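Local atomic coordinates of pyridoxamine 5'-phosphate oxidase-related, FMN-binding (Mycobacterium smegmatis, PDB entry 3F7E), a protein that probably acts as a coenzyme F420-dependent reductase of the FMN-binding, pyridoxamine 5'-phosphate oxidase-like group, although its physiological role is not established. Residues A[7-12]-A[36-41]; A[14-19]-A[65-70]. One frame throughout, in Å; residues are numbered along the deposited sequence. Where two conformers were deposited one is given.

Contact 1 (A[7-12]-A[36-41]); sequences GYESLL and FAWDGE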
loop_
_atom_site.group_PDB
_atom_site.type_symbol
_atom_site.label_atom_id
_atom_site.label_comp_id
_atom_site.label_asym_id
_atom_site.label_seq_id
_atom_site.Cartn_x
_atom_site.Cartn_y
_atom_site.Cartn_z
ATOM N N GLY A 7 -6.898 -17.591 11.160
ATOM C CA GLY A 7 -6.715 -16.568 12.192
ATOM C C GLY A 7 -6.301 -15.157 11.777
ATOM O O GLY A 7 -5.999 -14.336 12.654
ATOM N N TYR A 8 -6.293 -14.861 10.472
ATOM C CA TYR A 8 -5.952 -13.525 9.951
ATOM C C TYR A 8 -7.146 -12.804 9.321
ATOM O O TYR A 8 -7.058 -11.601 8.991
ATOM C CB TYR A 8 -4.779 -13.614 8.959
ATOM C CG TYR A 8 -3.439 -13.795 9.632
ATOM C CD1 TYR A 8 -3.040 -15.048 10.080
ATOM C CD2 TYR A 8 -2.568 -12.712 9.828
ATOM C CE1 TYR A 8 -1.822 -15.232 10.711
ATOM C CE2 TYR A 8 -1.329 -12.900 10.465
ATOM C CZ TYR A 8 -0.971 -14.165 10.898
ATOM O OH TYR A 8 0.238 -14.415 11.524
ATOM N N GLU A 9 -8.257 -13.509 9.161
ATOM C CA GLU A 9 -9.464 -12.905 8.643
ATOM C C GLU A 9 -9.911 -11.744 9.538
ATOM O O GLU A 9 -10.545 -10.809 9.062
ATOM C CB GLU A 9 -10.584 -13.935 8.468
ATOM C CG GLU A 9 -11.743 -13.426 7.644
ATOM C CD GLU A 9 -12.700 -14.487 7.115
ATOM O OE1 GLU A 9 -13.706 -14.085 6.539
ATOM O OE2 GLU A 9 -12.474 -15.705 7.323
ATOM N N SER A 10 -9.552 -11.819 10.822
ATOM C CA SER A 10 -9.839 -10.759 11.767
ATOM C C SER A 10 -9.356 -9.381 11.305
ATOM O O SER A 10 -10.017 -8.377 11.605
ATOM C CB SER A 10 -9.220 -11.106 13.117
ATOM O OG SER A 10 -7.879 -11.521 12.953
ATOM N N LEU A 11 -8.216 -9.325 10.600
ATOM C CA LEU A 11 -7.662 -8.059 10.091
ATOM C C LEU A 11 -8.601 -7.471 9.063
ATOM O O LEU A 11 -8.775 -6.263 9.034
ATOM C CB LEU A 11 -6.243 -8.205 9.506
ATOM C CG LEU A 11 -5.090 -8.276 10.502
ATOM C CD1 LEU A 11 -3.823 -8.661 9.775
ATOM C CD2 LEU A 11 -4.939 -6.930 11.220
ATOM N N LEU A 12 -9.248 -8.316 8.262
ATOM C CA LEU A 12 -10.173 -7.836 7.245
ATOM C C LEU A 12 -11.507 -7.423 7.826
ATOM O O LEU A 12 -12.269 -6.732 7.162
ATOM C CB LEU A 12 -10.391 -8.894 6.176
ATOM C CG LEU A 12 -9.135 -9.295 5.406
ATOM C CD1 LEU A 12 -9.493 -10.381 4.396
ATOM C CD2 LEU A 12 -8.494 -8.093 4.676
ATOM N N PHE A 36 -12.234 -0.149 3.081
ATOM C CA PHE A 36 -12.708 -1.322 2.368
ATOM C C PHE A 36 -13.793 -1.992 3.190
ATOM O O PHE A 36 -13.874 -1.811 4.424
ATOM C CB PHE A 36 -11.574 -2.316 2.023
ATOM C CG PHE A 36 -10.936 -2.948 3.224
ATOM C CD1 PHE A 36 -9.862 -2.340 3.840
ATOM C CD2 PHE A 36 -11.437 -4.118 3.783
ATOM C CE1 PHE A 36 -9.281 -2.895 4.971
ATOM C CE2 PHE A 36 -10.875 -4.676 4.910
ATOM C CZ PHE A 36 -9.787 -4.067 5.501
ATOM N N ALA A 37 -14.581 -2.833 2.528
ATOM C CA ALA A 37 -15.526 -3.721 3.209
ATOM C C ALA A 37 -15.221 -5.155 2.796
ATOM O O ALA A 37 -14.924 -5.401 1.645
ATOM C CB ALA A 37 -16.969 -3.371 2.837
ATOM N N TRP A 38 -15.284 -6.093 3.731
ATOM C CA TRP A 38 -15.064 -7.516 3.489
ATOM C C TRP A 38 -16.294 -8.273 3.949
ATOM O O TRP A 38 -16.756 -8.066 5.069
ATOM C CB TRP A 38 -13.845 -7.960 4.302
ATOM C CG TRP A 38 -13.591 -9.450 4.380
ATOM C CD1 TRP A 38 -13.698 -10.259 5.508
ATOM C CD2 TRP A 38 -13.135 -10.306 3.331
ATOM N NE1 TRP A 38 -13.332 -11.540 5.204
ATOM C CE2 TRP A 38 -12.997 -11.608 3.878
ATOM C CE3 TRP A 38 -12.851 -10.110 1.971
ATOM C CZ2 TRP A 38 -12.559 -12.692 3.126
ATOM C CZ3 TRP A 38 -12.421 -11.189 1.221
ATOM C CH2 TRP A 38 -12.287 -12.475 1.802
ATOM N N ASP A 39 -16.839 -9.126 3.087
ATOM C CA ASP A 39 -18.044 -9.883 3.437
ATOM C C ASP A 39 -17.764 -11.372 3.676
ATOM O O ASP A 39 -18.709 -12.155 3.774
ATOM C CB ASP A 39 -19.136 -9.684 2.363
ATOM C CG ASP A 39 -18.810 -10.343 1.050
ATOM O OD1 ASP A 39 -19.676 -10.241 0.151
ATOM O OD2 ASP A 39 -17.718 -10.957 0.932
ATOM N N GLY A 40 -16.488 -11.753 3.784
ATOM C CA GLY A 40 -16.070 -13.162 3.927
ATOM C C GLY A 40 -15.654 -13.803 2.608
ATOM O O GLY A 40 -15.056 -14.891 2.594
ATOM N N GLU A 41 -15.979 -13.135 1.502
ATOM C CA GLU A 41 -15.686 -13.652 0.157
ATOM C C GLU A 41 -15.004 -12.629 -0.766
ATOM O O GLU A 41 -14.052 -12.961 -1.444
ATOM C CB GLU A 41 -16.957 -14.183 -0.488
ATOM C CG GLU A 41 -17.585 -15.276 0.395
ATOM C CD GLU A 41 -18.779 -15.931 -0.189
ATOM O OE1 GLU A 41 -19.167 -15.589 -1.332
ATOM O OE2 GLU A 41 -19.322 -16.817 0.515
#
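With CG anti to the backbone N (chi1 170°), W38 lays its indole against the short helix 9-13, where E9, turned the same way about chi1 (-167°) and extended beyond CG, brings its carboxylate to the indole edge. The contact joins this N-terminal helix to strand 37-38, an outer strand, within this chain, of the antiparallel sheet of the split-barrel fold characteristic of the pyridoxamine 5'-phosphate oxidase-like, FMN-binding family. W38 NE1 donates to E9 OE1 at 2.9 Å; the oxygen lies close to the indole plane and is met on its anti side, with the carboxylate turned steeply against the ring. L12 covers one indole face: its CB makes a CH-pi contact 3.8 Å from the centroid of the five-membered ring, while CD1 sits over the middle of the ring system. The opposite face is approached by the backbone N of G40 and of E41, both displaced toward its rim, where the chain turns back, and E41 N is held by D39 OD2 in an Asx turn. F36 meets a different branch of L12. Here L12 CD2 lies 4.2 Å from F36 CE2, and the carbonyl oxygen of L12 approaches the ring at its edge, 3.4 Å from that same CE2.

Contact 2 (A[14-19]-A[65-70]); sequences RPLYGH and MSVIDP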
loop_
_atom_site.group_PDB
_atom_site.type_symbol
_atom_site.label_atom_id
_atom_site.label_comp_id
_atom_site.label_asym_id
_atom_site.label_seq_id
_atom_site.Cartn_x
_atom_site.Cartn_y
_atom_site.Cartn_z
ATOM N N ARG A 14 -11.792 -5.661 10.610
ATOM C CA ARG A 14 -11.560 -4.441 11.365
ATOM C C ARG A 14 -11.601 -3.198 10.474
ATOM O O ARG A 14 -11.272 -3.274 9.270
ATOM C CB ARG A 14 -10.213 -4.525 12.086
ATOM C CG ARG A 14 -10.233 -5.572 13.212
ATOM C CD ARG A 14 -8.860 -5.853 13.772
ATOM N NE ARG A 14 -8.249 -4.674 14.389
ATOM C CZ ARG A 14 -6.995 -4.620 14.844
ATOM N NH1 ARG A 14 -6.509 -3.490 15.371
ATOM N NH2 ARG A 14 -6.215 -5.695 14.771
ATOM N N PRO A 15 -11.980 -2.039 11.065
ATOM C CA PRO A 15 -11.991 -0.771 10.308
ATOM C C PRO A 15 -10.577 -0.182 10.187
ATOM O O PRO A 15 -10.265 0.880 10.773
ATOM C CB PRO A 15 -12.937 0.114 11.137
ATOM C CG PRO A 15 -12.758 -0.380 12.563
ATOM C CD PRO A 15 -12.499 -1.882 12.449
ATOM N N LEU A 16 -9.738 -0.879 9.419
ATOM C CA LEU A 16 -8.374 -0.455 9.166
ATOM C C LEU A 16 -8.247 0.020 7.723
ATOM O O LEU A 16 -8.978 -0.436 6.843
ATOM C CB LEU A 16 -7.402 -1.621 9.385
ATOM C CG LEU A 16 -7.428 -2.230 10.799
ATOM C CD1 LEU A 16 -6.471 -3.440 10.845
ATOM C CD2 LEU A 16 -7.090 -1.185 11.867
ATOM N N TYR A 17 -7.300 0.912 7.443
ATOM C CA TYR A 17 -7.047 1.250 6.047
ATOM C C TYR A 17 -6.387 0.109 5.301
ATOM O O TYR A 17 -5.509 -0.582 5.815
ATOM C CB TYR A 17 -6.168 2.489 5.945
ATOM C CG TYR A 17 -6.915 3.750 6.240
ATOM C CD1 TYR A 17 -6.905 4.291 7.530
ATOM C CD2 TYR A 17 -7.623 4.411 5.233
ATOM C CE1 TYR A 17 -7.583 5.455 7.811
ATOM C CE2 TYR A 17 -8.314 5.581 5.495
ATOM C CZ TYR A 17 -8.299 6.090 6.795
ATOM O OH TYR A 17 -8.965 7.262 7.080
ATOM N N GLY A 18 -6.826 -0.096 4.067
ATOM C CA GLY A 18 -6.131 -0.980 3.159
ATOM C C GLY A 18 -5.444 -0.177 2.065
ATOM O O GLY A 18 -6.044 0.717 1.488
ATOM N N HIS A 19 -4.204 -0.521 1.767
ATOM C CA HIS A 19 -3.431 0.249 0.786
ATOM C C HIS A 19 -3.525 -0.560 -0.501
ATOM O O HIS A 19 -2.948 -1.630 -0.642
ATOM C CB HIS A 19 -2.006 0.450 1.302
ATOM C CG HIS A 19 -1.975 1.341 2.496
ATOM N ND1 HIS A 19 -2.355 1.007 3.787
ATOM C CD2 HIS A 19 -1.605 2.642 2.532
ATOM C CE1 HIS A 19 -2.199 2.084 4.557
ATOM N NE2 HIS A 19 -1.747 3.078 3.814
HETATM N N MSE A 65 -3.783 -5.561 -2.070
HETATM C CA MSE A 65 -4.083 -4.686 -0.918
HETATM C C MSE A 65 -3.253 -5.131 0.272
HETATM O O MSE A 65 -3.150 -6.325 0.591
HETATM C CB MSE A 65 -5.570 -4.757 -0.529
HETATM C CG MSE A 65 -5.960 -3.719 0.503
HETATM SE SE MSE A 65 -7.797 -3.852 1.106
HETATM C CE MSE A 65 -7.566 -5.303 2.372
ATOM N N SER A 66 -2.654 -4.151 0.936
ATOM C CA SER A 66 -1.854 -4.339 2.148
ATOM C C SER A 66 -2.565 -3.702 3.336
ATOM O O SER A 66 -2.914 -2.513 3.328
ATOM C CB SER A 66 -0.483 -3.668 1.937
ATOM O OG SER A 66 0.226 -3.573 3.166
ATOM N N VAL A 67 -2.808 -4.540 4.464
ATOM C CA VAL A 67 -3.390 -4.048 5.707
ATOM C C VAL A 67 -2.441 -4.483 6.818
ATOM O O VAL A 67 -1.939 -5.610 6.814
ATOM C CB VAL A 67 -4.891 -4.488 5.876
ATOM C CG1 VAL A 67 -5.031 -5.994 5.871
ATOM C CG2 VAL A 67 -5.532 -3.870 7.121
ATOM N N ILE A 68 -2.151 -3.557 7.730
ATOM C CA ILE A 68 -1.268 -3.840 8.845
ATOM C C ILE A 68 -1.965 -3.537 10.156
ATOM O O ILE A 68 -2.743 -2.586 10.255
ATOM C CB ILE A 68 0.096 -3.090 8.696
ATOM C CG1 ILE A 68 1.140 -3.587 9.703
ATOM C CG2 ILE A 68 -0.080 -1.561 8.772
ATOM C CD1 ILE A 68 2.556 -3.122 9.373
ATOM N N ASP A 69 -1.719 -4.364 11.170
ATOM C CA ASP A 69 -2.245 -4.078 12.496
ATOM C C ASP A 69 -1.612 -2.746 12.959
ATOM O O ASP A 69 -0.397 -2.577 12.853
ATOM C CB ASP A 69 -1.907 -5.247 13.428
ATOM C CG ASP A 69 -2.497 -5.090 14.818
ATOM O OD1 ASP A 69 -3.387 -5.875 15.189
ATOM O OD2 ASP A 69 -2.066 -4.146 15.519
ATOM N N PRO A 70 -2.441 -1.797 13.437
ATOM C CA PRO A 70 -1.902 -0.462 13.749
ATOM C C PRO A 70 -0.990 -0.414 14.969
ATOM O O PRO A 70 -0.235 0.554 15.144
ATOM C CB PRO A 70 -3.163 0.375 13.992
ATOM C CG PRO A 70 -4.204 -0.652 14.439
ATOM C CD PRO A 70 -3.909 -1.858 13.606
HETATM O O HOH W 1 -4.261 -3.585 17.144
HETATM O O HOH W 2 -3.313 -0.774 7.406
#
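R14 reaches across to D69 with a chain that bends at chi3 (62°), which brings NH2 to the carboxylate while L16 CD1 lies over the centre of one guanidinium face. The salt bridge, R14 NH2 to D69 OD1, is 2.9 Å long; the oxygen lies near the guanidinium plane, but the donor comes in from above the carboxylate plane, and the two planes stand 73° apart. Water 1 adds a second bridge, accepting from R14 NH1 and donating to D69 OD2, an oxygen that also takes the backbone N of D71 and N72. P70 meets R14 from the opposite direction, its CD 3.5 Å from NH1. L16, with CG anti to the carbonyl carbon (chi1 -59°), meets two apolar partners, each at about a right angle: CB is 3.7 Å from V67 CG2 and CD2 meets the P70 ring. V67 CG2, anti to its own backbone N, also comes up against the carbonyl oxygen of Y17. Beyond L16 the chains become neighbouring antiparallel strands, 18-23 and 62-68 of the sheet, where H19 and S66 form a hydrogen-bonded pair: H19 N to S66 O is 2.8 Å and S66 N to H19 O is 3.0 Å. On the side of this pair the second subunit packs, the H19 rings of the two chains stacking on each other. Toward the loop end water 2 bridges the two segments, giving a hydrogen to Y17 O and receiving one from I68 N. M65, a selenomethionine, runs extended as far as SE and lays CG against G18 CA, 3.8 Å away.

Contacts 1 and 2 meet in the interior, where F36 and L12 of the first touch M65 of the second and F36 CE1 lies 3.1 Å from L16 O. Their segments alternate along the chain, and helix 9-13 is followed, after a short loop, by strand 18-23, so both tie the N-terminal region to the one sheet. Each has a buried apolar part and a more accessible polar flank. In contact 1 the elements meet through side chains, ending in a single indole-carboxylate bond at the partly exposed side; contact 2 adds paired backbone bonds, with a salt bridge and a water at its partly exposed end. Contact 2 also borders the second subunit, which does not touch contact 1.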